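Local coordinates for glycosyl hydrolase BlGH5_18 (Bifidobacterium longum subsp. infantis, PDB 7LQX), which probably hydrolyses glycosidic bonds of N-glycans or their fragments, as a family GH5 subfamily 18 glycosidase from an infant-gut bacterium, at residues V91-A94 / G95-M99. Sequence-based numbering, arbitrary orientation.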
loop_
_atom_site.group_PDB
_atom_site.type_symbol
_atom_site.label_atom_id
_atom_site.label_comp_id
_atom_site.label_asym_id
_atom_site.label_seq_id
_atom_site.Cartn_x
_atom_site.Cartn_y
_atom_site.Cartn_z
ATOM N N VAL A 91 22.311 0.166 8.539
ATOM C CA VAL A 91 23.594 -0.310 8.032
ATOM C C VAL A 91 24.726 0.137 8.946
ATOM O O VAL A 91 25.614 -0.649 9.296
ATOM C CB VAL A 91 23.804 0.183 6.588
ATOM C CG1 VAL A 91 25.235 -0.064 6.159
ATOM C CG2 VAL A 91 22.803 -0.475 5.664
ATOM N N HIS A 92 24.710 1.416 9.333
ATOM C CA HIS A 92 25.738 1.960 10.208
ATOM C C HIS A 92 25.821 1.177 11.508
ATOM O O HIS A 92 26.920 0.876 11.990
ATOM C CB HIS A 92 25.436 3.432 10.482
ATOM C CG HIS A 92 26.546 4.159 11.170
ATOM N ND1 HIS A 92 27.732 4.468 10.541
ATOM C CD2 HIS A 92 26.652 4.633 12.432
ATOM C CE1 HIS A 92 28.520 5.107 11.388
ATOM N NE2 HIS A 92 27.889 5.219 12.542
ATOM N N ILE A 93 24.670 0.826 12.083
ATOM C CA ILE A 93 24.654 0.100 13.347
ATOM C C ILE A 93 25.189 -1.314 13.170
ATOM O O ILE A 93 25.946 -1.816 14.008
ATOM C CB ILE A 93 23.234 0.116 13.946
ATOM C CG1 ILE A 93 22.853 1.538 14.362
ATOM C CG2 ILE A 93 23.145 -0.837 15.120
ATOM C CD1 ILE A 93 21.377 1.705 14.717
ATOM N N ALA A 94 24.792 -1.994 12.094
ATOM C CA ALA A 94 25.382 -3.300 11.812
ATOM C C ALA A 94 26.904 -3.218 11.802
ATOM O O ALA A 94 27.586 -4.054 12.406
ATOM C CB ALA A 94 24.858 -3.819 10.473
ATOM N N GLY A 95 27.451 -2.192 11.147
ATOM C CA GLY A 95 28.893 -2.040 11.095
ATOM C C GLY A 95 29.503 -1.760 12.454
ATOM O O GLY A 95 30.576 -2.278 12.778
ATOM N N GLU A 96 28.835 -0.928 13.261
ATOM C CA GLU A 96 29.327 -0.656 14.606
ATOM C C GLU A 96 29.331 -1.924 15.440
ATOM O O GLU A 96 30.156 -2.072 16.351
ATOM C CB GLU A 96 28.459 0.408 15.278
ATOM C CG GLU A 96 28.581 1.792 14.664
ATOM C CD GLU A 96 27.642 2.812 15.294
ATOM O OE1 GLU A 96 26.493 2.451 15.637
ATOM O OE2 GLU A 96 28.057 3.981 15.447
ATOM N N GLN A 97 28.422 -2.848 15.145
ATOM C CA GLN A 97 28.346 -4.115 15.851
ATOM C C GLN A 97 29.138 -5.213 15.157
ATOM O O GLN A 97 28.926 -6.394 15.454
ATOM C CB GLN A 97 26.884 -4.520 16.063
ATOM C CG GLN A 97 26.065 -3.497 16.848
ATOM C CD GLN A 97 26.606 -3.250 18.244
ATOM O OE1 GLN A 97 27.030 -4.178 18.934
ATOM N NE2 GLN A 97 26.601 -1.990 18.664
ATOM N N GLY A 98 30.033 -4.850 14.231
ATOM C CA GLY A 98 31.026 -5.766 13.705
ATOM C C GLY A 98 30.647 -6.532 12.459
ATOM O O GLY A 98 31.317 -7.521 12.133
HETATM N N MSE A 99 29.626 -6.098 11.733
HETATM C CA MSE A 99 29.115 -6.869 10.609
HETATM C C MSE A 99 28.943 -6.063 9.334
HETATM O O MSE A 99 28.747 -4.847 9.366
HETATM C CB MSE A 99 27.766 -7.488 10.992
HETATM C CG MSE A 99 27.865 -8.425 12.173
HETATM SE SE MSE A 99 26.215 -9.306 12.568
HETATM C CE MSE A 99 25.247 -7.791 13.230
HETATM O O HOH W 1 29.929 5.707 14.240
#
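His92 and Glu96 meet one helical turn apart because of their first torsions. His92 has CG anti to its backbone N (chi1 -170°), which swings the imidazole toward the C-terminal end of the helix. Glu96 has CG anti to its own carbonyl carbon (chi1 -68°), and its chain then runs extended back to the ring. CG of Glu96 lies over one face of the imidazole. The carboxylate plane is turned 52° from the ring plane. The carboxylate atom Glu96 OE2 comes to 3.4 Å from His92 CD2. A water joins the two groups: it lies 2.7 Å from His92 NE2 and donates to Glu96 OE2. The other ring nitrogen, ND1, is hydrogen-bonded to Glu152, which fixes the rotation of the ring. Two acidic side chains near the imidazole may favour its protonated form.

Beside this pair, the CG atom of Gln97 packs 3.3 Å from Ile93 O. Ile93 O also accepts the last regular helical bond, from Gln97 N at 2.9 Å. The chain then turns sharply. Ala94 O takes a hydrogen bond from Met99 N at 3.0 Å, with the donor well above the carbonyl plane, and a weak one from Gln97 N. Gly98 N bonds to Gly95 O inside this loop. Gly98 has positive phi, a conformation where a side chain would press on the preceding carbonyl. Ala94 and selenomethionine Met99 both face inward onto Val63 of strand 62-65, while Gln97 reaches Lys49 and Met52 of helix 45-57. The 6→1 and 5→2 bonds make this a Schellman motif. It closes helix 81-96 and leads into strand 100-104, an alpha-to-beta turn of the (beta/alpha)8 barrel of GH5 enzymes.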